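PDB 3PZF: serine protease inhibitor 2 from Anopheles gambiae, which inhibits serine proteases of the CLIPB family, thereby restraining phenoloxidase activation and negatively regulating melanization in mosquito hemolymph. Local coordinates for residues Q20-F25 and R87-Q92; D26-K31 and Q301-R306; S47-L52 and S75-N80; L54-S59 and N69-L74. All blocks are in the same frame, centred on the assembly; numbering follows the deposited sequence.

Contact 1: Q20-F25 and R87-Q92; sequences QRQNEF and RSYYKQ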
loop_
_atom_site.group_PDB
_atom_site.type_symbol
_atom_site.label_atom_id
_atom_site.label_comp_id
_atom_site.label_asym_id
_atom_site.label_seq_id
_atom_site.Cartn_x
_atom_site.Cartn_y
_atom_site.Cartn_z
ATOM N N GLN A 20 -15.904 7.336 -7.956
ATOM C CA GLN A 20 -14.744 8.209 -7.932
ATOM C C GLN A 20 -13.943 7.795 -6.728
ATOM O O GLN A 20 -14.428 7.815 -5.592
ATOM C CB GLN A 20 -15.108 9.708 -7.863
ATOM C CG GLN A 20 -15.408 10.341 -9.259
ATOM C CD GLN A 20 -16.002 11.754 -9.167
ATOM O OE1 GLN A 20 -16.065 12.342 -8.081
ATOM N NE2 GLN A 20 -16.450 12.296 -10.310
ATOM N N ARG A 21 -12.714 7.385 -6.989
ATOM C CA ARG A 21 -11.798 7.017 -5.920
ATOM C C ARG A 21 -11.404 8.222 -5.067
ATOM O O ARG A 21 -11.087 9.287 -5.603
ATOM C CB ARG A 21 -10.551 6.426 -6.561
ATOM C CG ARG A 21 -10.864 5.155 -7.324
ATOM C CD ARG A 21 -9.698 4.723 -8.232
ATOM N NE ARG A 21 -10.064 3.525 -8.978
ATOM C CZ ARG A 21 -10.828 3.519 -10.069
ATOM N NH1 ARG A 21 -11.316 4.664 -10.568
ATOM N NH2 ARG A 21 -11.119 2.365 -10.652
ATOM N N GLN A 22 -11.397 8.057 -3.749
ATOM C CA GLN A 22 -10.874 9.106 -2.870
ATOM C C GLN A 22 -9.359 8.887 -2.719
ATOM O O GLN A 22 -8.866 8.522 -1.642
ATOM C CB GLN A 22 -11.563 9.071 -1.497
ATOM C CG GLN A 22 -13.033 9.408 -1.578
ATOM C CD GLN A 22 -13.707 9.468 -0.224
ATOM O OE1 GLN A 22 -14.933 9.451 -0.145
ATOM N NE2 GLN A 22 -12.915 9.544 0.848
ATOM N N ASN A 23 -8.625 9.098 -3.809
ATOM C CA ASN A 23 -7.227 8.690 -3.844
ATOM C C ASN A 23 -6.287 9.870 -4.016
ATOM O O ASN A 23 -5.124 9.687 -4.374
ATOM C CB ASN A 23 -6.990 7.645 -4.950
ATOM C CG ASN A 23 -7.355 8.171 -6.334
ATOM O OD1 ASN A 23 -7.912 9.279 -6.466
ATOM N ND2 ASN A 23 -7.090 7.374 -7.364
ATOM N N GLU A 24 -6.772 11.076 -3.715
ATOM C CA GLU A 24 -5.938 12.270 -3.841
ATOM C C GLU A 24 -4.670 12.156 -3.000
ATOM O O GLU A 24 -3.560 12.347 -3.494
ATOM C CB GLU A 24 -6.726 13.525 -3.416
ATOM C CG GLU A 24 -7.917 13.876 -4.318
ATOM C CD GLU A 24 -9.189 13.068 -4.024
ATOM O OE1 GLU A 24 -9.285 12.417 -2.951
ATOM O OE2 GLU A 24 -10.101 13.098 -4.879
ATOM N N PHE A 25 -4.836 11.873 -1.717
ATOM C CA PHE A 25 -3.690 11.720 -0.825
ATOM C C PHE A 25 -2.847 10.521 -1.276
ATOM O O PHE A 25 -1.628 10.607 -1.351
ATOM C CB PHE A 25 -4.114 11.496 0.625
ATOM C CG PHE A 25 -2.957 11.122 1.509
ATOM C CD1 PHE A 25 -2.106 12.096 2.000
ATOM C CD2 PHE A 25 -2.643 9.793 1.726
ATOM C CE1 PHE A 25 -1.003 11.750 2.769
ATOM C CE2 PHE A 25 -1.541 9.436 2.476
ATOM C CZ PHE A 25 -0.715 10.420 3.001
ATOM N N ARG A 87 -14.920 7.123 11.373
ATOM C CA ARG A 87 -14.854 5.770 11.880
ATOM C C ARG A 87 -15.606 4.795 10.980
ATOM O O ARG A 87 -15.049 3.781 10.612
ATOM C CB ARG A 87 -15.397 5.707 13.299
ATOM C CG ARG A 87 -14.431 6.304 14.311
ATOM C CD ARG A 87 -15.147 6.590 15.677
ATOM N NE ARG A 87 -14.235 7.300 16.572
ATOM C CZ ARG A 87 -14.568 7.745 17.786
ATOM N NH1 ARG A 87 -15.789 7.537 18.259
ATOM N NH2 ARG A 87 -13.673 8.389 18.527
ATOM N N SER A 88 -16.858 5.083 10.632
ATOM C CA SER A 88 -17.637 4.122 9.852
ATOM C C SER A 88 -17.059 3.960 8.455
ATOM O O SER A 88 -17.078 2.873 7.910
ATOM C CB SER A 88 -19.127 4.493 9.785
ATOM O OG SER A 88 -19.306 5.807 9.304
ATOM N N TYR A 89 -16.501 5.031 7.904
ATOM C CA TYR A 89 -15.871 4.986 6.586
ATOM C C TYR A 89 -14.676 4.064 6.585
ATOM O O TYR A 89 -14.617 3.131 5.782
ATOM C CB TYR A 89 -15.393 6.384 6.173
ATOM C CG TYR A 89 -14.738 6.436 4.812
ATOM C CD1 TYR A 89 -15.513 6.344 3.658
ATOM C CD2 TYR A 89 -13.378 6.609 4.674
ATOM C CE1 TYR A 89 -14.944 6.399 2.412
ATOM C CE2 TYR A 89 -12.783 6.654 3.405
ATOM C CZ TYR A 89 -13.590 6.559 2.284
ATOM O OH TYR A 89 -13.056 6.604 1.014
ATOM N N TYR A 90 -13.689 4.349 7.434
ATOM C CA TYR A 90 -12.483 3.532 7.446
ATOM C C TYR A 90 -12.795 2.116 7.896
ATOM O O TYR A 90 -12.204 1.161 7.403
ATOM C CB TYR A 90 -11.354 4.176 8.262
ATOM C CG TYR A 90 -10.737 5.305 7.502
ATOM C CD1 TYR A 90 -10.000 5.045 6.345
ATOM C CD2 TYR A 90 -10.930 6.624 7.873
ATOM C CE1 TYR A 90 -9.449 6.056 5.619
ATOM C CE2 TYR A 90 -10.362 7.658 7.150
ATOM C CZ TYR A 90 -9.627 7.355 6.009
ATOM O OH TYR A 90 -9.036 8.328 5.244
ATOM N N LYS A 91 -13.766 1.970 8.786
ATOM C CA LYS A 91 -14.117 0.643 9.254
ATOM C C LYS A 91 -14.705 -0.183 8.096
ATOM O O LYS A 91 -14.407 -1.369 7.943
ATOM C CB LYS A 91 -15.111 0.759 10.410
ATOM C CG LYS A 91 -15.483 -0.554 11.048
ATOM C CD LYS A 91 -16.452 -0.320 12.235
ATOM C CE LYS A 91 -17.410 -1.474 12.384
ATOM N NZ LYS A 91 -16.745 -2.655 12.983
ATOM N N GLN A 92 -15.557 0.445 7.293
ATOM C CA GLN A 92 -16.207 -0.248 6.185
ATOM C C GLN A 92 -15.157 -0.690 5.174
ATOM O O GLN A 92 -15.177 -1.832 4.709
ATOM C CB GLN A 92 -17.213 0.662 5.482
ATOM C CG GLN A 92 -17.691 0.083 4.155
ATOM C CD GLN A 92 -18.761 0.914 3.455
ATOM O OE1 GLN A 92 -19.310 0.496 2.432
ATOM N NE2 GLN A 92 -19.070 2.084 4.004
#
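Q22 and Y89 approach from opposite directions and make the entire direct contact between segments 20-25 and 87-92. The amide nitrogen Q22 NE2 comes within 2.9 Å of Y89 OH, but the angle is poor and the pair is not a hydrogen bond; NE2 instead donates to OE1 of Q79. The amide and the phenol ring lie almost parallel, 6° apart, yet the nitrogen reaches the hydroxyl end of the ring obliquely. CD of Q22 follows at 3.2 Å from Y89 OH. With chi1 at -179°, the Y89 ring is thrown out from helix 83-98 far enough to reach Q22, whose CA lies 11.5 Å from the CA of Y89. Q22 is solvent-exposed, and this side of the contact is loose. The next residue, Y90, belongs to the tight side: CD2 of Y89 sits 3.8 Å above the centre of its ring, its hydroxyl bonds to the carbonyl O of V77, and its ring packs on I50 and T53 of helix 45-58. Q22 is also the centre of an inverse gamma turn, closed by a weak bond of 3.1 Å from N23 N to R21 O, which leads the chain into helix 24-35, the first helix of the serpin fold here.

Contact 2: D26-K31 and Q301-R306; sequences DLMFVK and QQVGIR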
loop_
_atom_site.group_PDB
_atom_site.type_symbol
_atom_site.label_atom_id
_atom_site.label_comp_id
_atom_site.label_asym_id
_atom_site.label_seq_id
_atom_site.Cartn_x
_atom_site.Cartn_y
_atom_site.Cartn_z
ATOM N N ASP A 26 -3.507 9.408 -1.589
ATOM C CA ASP A 26 -2.787 8.178 -1.997
ATOM C C ASP A 26 -1.802 8.463 -3.121
ATOM O O ASP A 26 -0.611 8.123 -3.015
ATOM C CB ASP A 26 -3.778 7.105 -2.466
ATOM C CG ASP A 26 -4.860 6.822 -1.423
ATOM O OD1 ASP A 26 -5.620 7.756 -1.105
ATOM O OD2 ASP A 26 -4.974 5.667 -0.973
ATOM N N LEU A 27 -2.296 9.075 -4.200
ATOM C CA LEU A 27 -1.472 9.360 -5.363
ATOM C C LEU A 27 -0.350 10.345 -5.048
ATOM O O LEU A 27 0.768 10.151 -5.496
ATOM C CB LEU A 27 -2.336 9.865 -6.518
ATOM C CG LEU A 27 -3.333 8.810 -7.009
ATOM C CD1 LEU A 27 -4.245 9.319 -8.124
ATOM C CD2 LEU A 27 -2.562 7.580 -7.481
ATOM N N MET A 28 -0.648 11.387 -4.278
ATOM C CA MET A 28 0.391 12.323 -3.831
ATOM C C MET A 28 1.509 11.613 -3.058
ATOM O O MET A 28 2.698 11.815 -3.317
ATOM C CB MET A 28 -0.243 13.437 -2.971
ATOM C CG MET A 28 0.750 14.441 -2.396
ATOM S SD MET A 28 -0.018 15.651 -1.260
ATOM C CE MET A 28 -0.733 14.581 -0.017
ATOM N N PHE A 29 1.147 10.740 -2.127
ATOM C CA PHE A 29 2.144 10.106 -1.282
ATOM C C PHE A 29 2.947 9.049 -2.072
ATOM O O PHE A 29 4.147 8.889 -1.890
ATOM C CB PHE A 29 1.453 9.427 -0.097
ATOM C CG PHE A 29 2.394 8.945 0.960
ATOM C CD1 PHE A 29 3.032 9.850 1.799
ATOM C CD2 PHE A 29 2.626 7.584 1.136
ATOM C CE1 PHE A 29 3.904 9.400 2.792
ATOM C CE2 PHE A 29 3.479 7.128 2.131
ATOM C CZ PHE A 29 4.121 8.041 2.954
ATOM N N VAL A 30 2.258 8.312 -2.919
ATOM C CA VAL A 30 2.923 7.328 -3.783
ATOM C C VAL A 30 3.975 8.034 -4.625
ATOM O O VAL A 30 5.112 7.577 -4.734
ATOM C CB VAL A 30 1.912 6.615 -4.685
ATOM C CG1 VAL A 30 2.605 6.055 -5.931
ATOM C CG2 VAL A 30 1.226 5.480 -3.897
ATOM N N LYS A 31 3.618 9.175 -5.196
ATOM C CA LYS A 31 4.561 9.871 -6.080
ATOM C C LYS A 31 5.804 10.318 -5.320
ATOM O O LYS A 31 6.919 10.258 -5.846
ATOM C CB LYS A 31 3.911 11.089 -6.726
ATOM C CG LYS A 31 2.879 10.765 -7.777
ATOM C CD LYS A 31 2.705 11.974 -8.670
ATOM C CE LYS A 31 1.272 12.296 -8.943
ATOM N NZ LYS A 31 1.214 13.494 -9.841
ATOM N N GLN A 301 6.434 14.387 5.909
ATOM C CA GLN A 301 6.829 15.783 6.074
ATOM C C GLN A 301 6.939 16.447 4.709
ATOM O O GLN A 301 6.512 17.579 4.521
ATOM C CB GLN A 301 8.153 15.880 6.843
ATOM C CG GLN A 301 7.981 15.607 8.348
ATOM C CD GLN A 301 9.287 15.542 9.131
ATOM O OE1 GLN A 301 9.314 15.814 10.331
ATOM N NE2 GLN A 301 10.365 15.173 8.462
ATOM N N GLN A 302 7.484 15.717 3.751
ATOM C CA GLN A 302 7.656 16.251 2.406
ATOM C C GLN A 302 6.322 16.609 1.758
ATOM O O GLN A 302 6.246 17.575 1.011
ATOM C CB GLN A 302 8.434 15.270 1.529
ATOM C CG GLN A 302 9.912 15.197 1.882
ATOM C CD GLN A 302 10.599 16.553 1.809
ATOM O OE1 GLN A 302 10.602 17.201 0.768
ATOM N NE2 GLN A 302 11.180 16.989 2.924
ATOM N N VAL A 303 5.268 15.852 2.050
ATOM C CA VAL A 303 3.982 16.130 1.430
ATOM C C VAL A 303 3.089 17.040 2.295
ATOM O O VAL A 303 1.913 17.207 1.992
ATOM C CB VAL A 303 3.215 14.834 1.076
ATOM C CG1 VAL A 303 3.989 14.010 0.050
ATOM C CG2 VAL A 303 2.924 14.027 2.338
ATOM N N GLY A 304 3.644 17.626 3.357
ATOM C CA GLY A 304 2.930 18.642 4.126
ATOM C C GLY A 304 2.384 18.207 5.478
ATOM O O GLY A 304 1.738 18.993 6.176
ATOM N N ILE A 305 2.634 16.960 5.854
ATOM C CA ILE A 305 2.189 16.456 7.150
ATOM C C ILE A 305 3.343 16.560 8.149
ATOM O O ILE A 305 4.190 15.668 8.239
ATOM C CB ILE A 305 1.670 15.017 7.023
ATOM C CG1 ILE A 305 0.519 14.980 6.020
ATOM C CG2 ILE A 305 1.214 14.491 8.386
ATOM C CD1 ILE A 305 -0.024 13.608 5.773
ATOM N N ARG A 306 3.387 17.673 8.880
ATOM C CA ARG A 306 4.579 18.032 9.636
ATOM C C ARG A 306 4.305 18.265 11.124
ATOM O O ARG A 306 5.138 17.966 11.974
ATOM C CB ARG A 306 5.214 19.293 9.023
ATOM C CG ARG A 306 5.409 19.209 7.497
ATOM C CD ARG A 306 6.120 20.435 6.921
ATOM N NE ARG A 306 7.474 20.128 6.447
ATOM C CZ ARG A 306 7.838 20.059 5.164
ATOM N NH1 ARG A 306 6.957 20.278 4.190
ATOM N NH2 ARG A 306 9.097 19.770 4.849
#
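The amine NZ of K31 is gripped by the carbonyl O of I264 and, more weakly, by that of L261, so the polar tie of segment 26-31 leads away from the side on which M28 and F29 meet V303. That meeting is wholly apolar. V303 presents a different part of its side chain to each partner. Its CB stands 4.1 Å from SD of M28, while the CG1 branch touches CG of M28 at the same distance. The other branch, CG2, lies between the backbone N and the carbonyl carbon and comes to the edge of the F29 ring, near its plane, 4.2 Å from CD1. M28 is extended as far as SD and then bends (chi3 58°), which brings CE beside V303 CB as well. F29 is buried and also packs on P299 and L300, whereas M28 is exposed at the margin. V303 is placed by the end of helix 297-302: G304, with phi 105°, is the C-prime residue of a Schellman motif in which I305 N bonds to L300 O. With no hydrogen bond or salt bridge joining the two segments, their association rests on shape and the burial of apolar surface, and the helix end is shaped by its own backbone bonds.

Contact 3: S47-L52 and S75-N80; sequences SVKILL and SSVIQN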
loop_
_atom_site.group_PDB
_atom_site.type_symbol
_atom_site.label_atom_id
_atom_site.label_comp_id
_atom_site.label_asym_id
_atom_site.label_seq_id
_atom_site.Cartn_x
_atom_site.Cartn_y
_atom_site.Cartn_z
ATOM N N SER A 47 -3.391 2.114 3.868
ATOM C CA SER A 47 -2.968 1.868 5.255
ATOM C C SER A 47 -2.320 3.096 5.842
ATOM O O SER A 47 -2.437 3.347 7.029
ATOM C CB SER A 47 -1.992 0.676 5.317
ATOM O OG SER A 47 -2.697 -0.525 5.012
ATOM N N VAL A 48 -1.630 3.875 5.024
ATOM C CA VAL A 48 -1.048 5.116 5.524
ATOM C C VAL A 48 -2.161 6.029 6.019
ATOM O O VAL A 48 -2.014 6.684 7.054
ATOM C CB VAL A 48 -0.187 5.844 4.477
ATOM C CG1 VAL A 48 0.349 7.172 5.036
ATOM C CG2 VAL A 48 0.989 4.966 4.060
ATOM N N LYS A 49 -3.280 6.071 5.304
ATOM C CA LYS A 49 -4.368 6.939 5.751
ATOM C C LYS A 49 -4.951 6.446 7.073
ATOM O O LYS A 49 -5.327 7.251 7.927
ATOM C CB LYS A 49 -5.441 7.065 4.670
ATOM C CG LYS A 49 -4.852 7.630 3.377
ATOM C CD LYS A 49 -5.982 8.152 2.437
ATOM C CE LYS A 49 -6.826 7.037 1.844
ATOM N NZ LYS A 49 -7.748 7.594 0.744
ATOM N N ILE A 50 -5.021 5.132 7.250
ATOM C CA ILE A 50 -5.430 4.576 8.548
ATOM C C ILE A 50 -4.497 5.072 9.689
ATOM O O ILE A 50 -4.980 5.434 10.781
ATOM C CB ILE A 50 -5.423 3.018 8.539
ATOM C CG1 ILE A 50 -6.482 2.458 7.574
ATOM C CG2 ILE A 50 -5.701 2.476 9.946
ATOM C CD1 ILE A 50 -7.873 2.932 7.855
ATOM N N LEU A 51 -3.192 5.057 9.452
ATOM C CA LEU A 51 -2.214 5.496 10.468
ATOM C C LEU A 51 -2.439 6.951 10.826
ATOM O O LEU A 51 -2.421 7.348 11.998
ATOM C CB LEU A 51 -0.768 5.360 9.941
ATOM C CG LEU A 51 -0.384 3.951 9.528
ATOM C CD1 LEU A 51 1.116 3.858 9.146
ATOM C CD2 LEU A 51 -0.713 3.030 10.690
ATOM N N LEU A 52 -2.615 7.759 9.798
ATOM C CA LEU A 52 -2.866 9.182 9.989
ATOM C C LEU A 52 -4.170 9.426 10.726
ATOM O O LEU A 52 -4.238 10.319 11.553
ATOM C CB LEU A 52 -2.876 9.914 8.652
ATOM C CG LEU A 52 -1.530 9.906 7.911
ATOM C CD1 LEU A 52 -1.705 10.537 6.521
ATOM C CD2 LEU A 52 -0.490 10.655 8.739
ATOM N N SER A 75 -6.077 16.668 7.013
ATOM C CA SER A 75 -7.388 16.997 6.447
ATOM C C SER A 75 -7.857 16.086 5.332
ATOM O O SER A 75 -8.960 15.547 5.395
ATOM C CB SER A 75 -7.371 18.416 5.887
ATOM O OG SER A 75 -6.614 18.468 4.688
ATOM N N SER A 76 -7.038 15.943 4.294
ATOM C CA SER A 76 -7.450 15.235 3.086
ATOM C C SER A 76 -7.600 13.737 3.327
ATOM O O SER A 76 -7.819 12.955 2.399
ATOM C CB SER A 76 -6.439 15.471 1.968
ATOM O OG SER A 76 -5.179 14.913 2.299
ATOM N N VAL A 77 -7.468 13.346 4.581
ATOM C CA VAL A 77 -7.597 11.968 4.979
ATOM C C VAL A 77 -8.835 11.773 5.849
ATOM O O VAL A 77 -9.368 10.673 5.949
ATOM C CB VAL A 77 -6.312 11.547 5.747
ATOM C CG1 VAL A 77 -6.619 10.595 6.896
ATOM C CG2 VAL A 77 -5.295 10.981 4.793
ATOM N N ILE A 78 -9.310 12.847 6.470
ATOM C CA ILE A 78 -10.465 12.773 7.357
ATOM C C ILE A 78 -11.759 13.033 6.585
ATOM O O ILE A 78 -11.755 13.786 5.613
ATOM C CB ILE A 78 -10.334 13.800 8.521
ATOM C CG1 ILE A 78 -9.093 13.483 9.372
ATOM C CG2 ILE A 78 -11.614 13.849 9.373
ATOM C CD1 ILE A 78 -8.927 12.011 9.750
ATOM N N GLN A 79 -12.860 12.422 7.037
ATOM C CA GLN A 79 -14.134 12.521 6.345
ATOM C C GLN A 79 -14.980 13.649 6.893
ATOM O O GLN A 79 -15.478 13.567 8.012
ATOM C CB GLN A 79 -14.912 11.209 6.466
ATOM C CG GLN A 79 -14.210 10.014 5.844
ATOM C CD GLN A 79 -13.791 10.258 4.406
ATOM O OE1 GLN A 79 -12.635 10.041 4.052
ATOM N NE2 GLN A 79 -14.733 10.708 3.566
ATOM N N ASN A 80 -15.150 14.700 6.095
ATOM C CA ASN A 80 -15.980 15.840 6.484
ATOM C C ASN A 80 -15.748 16.280 7.934
ATOM O O ASN A 80 -16.670 16.774 8.597
ATOM C CB ASN A 80 -17.462 15.508 6.273
#
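K49 leaves helix 45-58 with CG beside its backbone N (chi1 -59°), and an extended chi2 of -163° lays CG and CD along V77; the bend at chi3 (-70°) then turns CE and NZ on towards D26. L52, one turn further on, likewise sets CG opposite its carbonyl carbon, and so the two side chains converge on the same valine. The CG2 methyl of V77 is the point where they meet: it lies 3.7 Å from K49 CG, equally near K49 CD, and 4.0 Å from CD1 of L52. The second methyl, CG1, rests 3.7 Å from the carbonyl O of K49 and also approaches CB of L52. K49 and V77 meet at a slant, L52 and V77 nearly at right angles, and V77 is pressed down onto the helix surface between the two. All three residues are buried. The aliphatic part of K49 does the packing, and the charge is carried past it: K49 NZ forms a salt bridge with D26 OD1, so that the buried amine is paired. The carbonyl O of V77 is likewise satisfied, by the hydroxyl of Y90. F25 of helix 24-35 packs on both K49 and L52 and extends the apolar patch. The contact thus seats the loop between helices 69-73 and 83-98 on helix 45-58. At the start of that helix S47 OG is hydrogen-bonded to S44 OG, in a sequence, SPFS, that matches the shutter region of other serpins, and the arrangement belongs to the helical layer of the serpin fold.

Contact 4: L54-S59 and N69-L74; sequences LIYEAS and NTKREL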
loop_
_atom_site.group_PDB
_atom_site.type_symbol
_atom_site.label_atom_id
_atom_site.label_comp_id
_atom_site.label_asym_id
_atom_site.label_seq_id
_atom_site.Cartn_x
_atom_site.Cartn_y
_atom_site.Cartn_z
ATOM N N LEU A 54 -5.553 7.303 12.855
ATOM C CA LEU A 54 -5.341 6.938 14.289
ATOM C C LEU A 54 -4.658 8.068 15.040
ATOM O O LEU A 54 -4.962 8.346 16.202
ATOM C CB LEU A 54 -4.527 5.658 14.400
ATOM C CG LEU A 54 -5.340 4.386 14.087
ATOM C CD1 LEU A 54 -4.383 3.257 13.721
ATOM C CD2 LEU A 54 -6.264 3.972 15.275
ATOM N N ILE A 55 -3.725 8.726 14.388
ATOM C CA ILE A 55 -3.028 9.823 15.014
ATOM C C ILE A 55 -3.975 10.994 15.205
ATOM O O ILE A 55 -3.945 11.656 16.257
ATOM C CB ILE A 55 -1.793 10.240 14.195
ATOM C CG1 ILE A 55 -0.731 9.135 14.293
ATOM C CG2 ILE A 55 -1.249 11.566 14.706
ATOM C CD1 ILE A 55 0.484 9.311 13.340
ATOM N N TYR A 56 -4.832 11.235 14.211
ATOM C CA TYR A 56 -5.911 12.217 14.341
ATOM C C TYR A 56 -6.809 11.930 15.548
ATOM O O TYR A 56 -7.085 12.821 16.337
ATOM C CB TYR A 56 -6.728 12.260 13.040
ATOM C CG TYR A 56 -7.781 13.348 12.993
ATOM C CD1 TYR A 56 -7.424 14.669 12.772
ATOM C CD2 TYR A 56 -9.125 13.043 13.136
ATOM C CE1 TYR A 56 -8.397 15.663 12.696
ATOM C CE2 TYR A 56 -10.100 14.031 13.074
ATOM C CZ TYR A 56 -9.725 15.335 12.851
ATOM O OH TYR A 56 -10.679 16.329 12.781
ATOM N N GLU A 57 -7.229 10.677 15.711
ATOM C CA GLU A 57 -8.071 10.267 16.834
ATOM C C GLU A 57 -7.366 10.493 18.181
ATOM O O GLU A 57 -8.025 10.805 19.189
ATOM C CB GLU A 57 -8.424 8.776 16.687
ATOM C CG GLU A 57 -9.459 8.488 15.567
ATOM C CD GLU A 57 -10.901 8.466 16.067
ATOM O OE1 GLU A 57 -11.197 8.995 17.196
ATOM O OE2 GLU A 57 -11.752 7.915 15.323
ATOM N N ALA A 58 -6.045 10.366 18.183
ATOM C CA ALA A 58 -5.269 10.504 19.435
ATOM C C ALA A 58 -5.041 11.954 19.798
ATOM O O ALA A 58 -4.702 12.272 20.934
ATOM C CB ALA A 58 -3.921 9.828 19.291
ATOM N N SER A 59 -5.199 12.840 18.824
ATOM C CA SER A 59 -4.938 14.252 19.043
ATOM C C SER A 59 -6.121 15.012 19.614
ATOM O O SER A 59 -7.282 14.784 19.251
ATOM C CB SER A 59 -4.531 14.926 17.739
ATOM O OG SER A 59 -4.648 16.332 17.889
ATOM N N ASN A 69 -2.974 23.034 13.757
ATOM C CA ASN A 69 -2.315 22.660 12.511
ATOM C C ASN A 69 -2.318 21.155 12.291
ATOM O O ASN A 69 -2.235 20.700 11.157
ATOM C CB ASN A 69 -0.887 23.199 12.460
ATOM C CG ASN A 69 -0.740 24.363 11.503
ATOM O OD1 ASN A 69 -1.705 24.784 10.863
ATOM N ND2 ASN A 69 0.469 24.896 11.406
ATOM N N THR A 70 -2.409 20.380 13.370
ATOM C CA THR A 70 -2.543 18.928 13.243
ATOM C C THR A 70 -3.900 18.573 12.626
ATOM O O THR A 70 -3.966 17.917 11.591
ATOM C CB THR A 70 -2.459 18.235 14.597
ATOM O OG1 THR A 70 -1.116 18.307 15.092
ATOM C CG2 THR A 70 -2.889 16.766 14.470
ATOM N N LYS A 71 -4.985 19.003 13.273
ATOM C CA LYS A 71 -6.316 18.772 12.718
ATOM C C LYS A 71 -6.351 19.223 11.267
ATOM O O LYS A 71 -6.853 18.515 10.402
ATOM C CB LYS A 71 -7.401 19.509 13.515
ATOM C CG LYS A 71 -8.798 19.378 12.893
ATOM C CD LYS A 71 -9.895 19.923 13.799
ATOM C CE LYS A 71 -11.268 19.488 13.311
ATOM N NZ LYS A 71 -12.345 20.032 14.170
ATOM N N ARG A 72 -5.791 20.399 11.012
ATOM C CA ARG A 72 -5.823 21.005 9.688
ATOM C C ARG A 72 -5.084 20.180 8.655
ATOM O O ARG A 72 -5.588 19.971 7.559
ATOM C CB ARG A 72 -5.225 22.414 9.737
ATOM N N GLU A 73 -3.885 19.712 8.999
ATOM C CA GLU A 73 -3.025 19.020 8.037
ATOM C C GLU A 73 -3.515 17.605 7.744
ATOM O O GLU A 73 -3.386 17.129 6.628
ATOM C CB GLU A 73 -1.569 18.966 8.532
ATOM C CG GLU A 73 -0.803 20.273 8.361
ATOM C CD GLU A 73 0.545 20.278 9.066
ATOM O OE1 GLU A 73 0.970 19.220 9.585
ATOM O OE2 GLU A 73 1.180 21.352 9.102
ATOM N N LEU A 74 -4.066 16.928 8.746
ATOM C CA LEU A 74 -4.537 15.561 8.548
ATOM C C LEU A 74 -5.840 15.570 7.733
ATOM O O LEU A 74 -6.584 14.591 7.727
ATOM C CB LEU A 74 -4.733 14.862 9.904
ATOM C CG LEU A 74 -3.471 14.754 10.767
ATOM C CD1 LEU A 74 -3.701 14.049 12.111
ATOM C CD2 LEU A 74 -2.409 14.037 9.965
#
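Y56, L74 and K71 contribute most of the surface buried between segments 54-59 and 69-74. The Y56 ring, swung out with CG opposite the backbone N (chi1 -174°), meets helix 69-73 with its edge: L74 CD1 and K71 CA both lie in its plane. Nearer the root of the tyrosine, L74 CD1 reaches within 3.6 Å of Y56 CB, the leucine and tyrosine side chains lying side by side and pointing opposite ways. Further out, the extended K71 chain runs past the ring's edge. Its CG is 3.7 Å from CE1 of Y56, and its CE lies 3.3 Å from Y56 OH. The charged end takes no part in this packing, since K71 NZ donates to the carbonyl O of F63. I55 adds a lighter touch, CG2 to L74 CD1 at 4.3 Å. Just past the end of helix 45-58, S59 OG lies 3.9 Å from CG2 of T70, in the first turn of helix 69-73. Largely apolar packing therefore draws together helices 45-58 and 69-73, which are joined by the loop between them. On its other flanks segment 54-59 meets helices 83-98 and 122-132 and strand 105-115: Y56 touches I83, L54 packs on T110 and F112, and E57 forms a salt bridge with R87.

Contacts 3 and 4 are buried and share helix 45-58, whose successive turns receive first V77, then Y56's partners L74 and K71. Contact 2 is only partly buried, and contact 1 lies at the surface, where one amide meets one phenol; these two share helix 24-35. Apolar packing dominates contacts 2, 3 and 4, whereas contact 1 is a close polar approach whose geometry is too poor for a hydrogen bond. Polar ties run mostly between contacts: salt bridges join contact 2 to contact 3 and contact 1 to contact 4, and E73 OE1 takes R306 N between contacts 4 and 2. I305 also touches F25, L52 and L74, so apolar side chains connect all four.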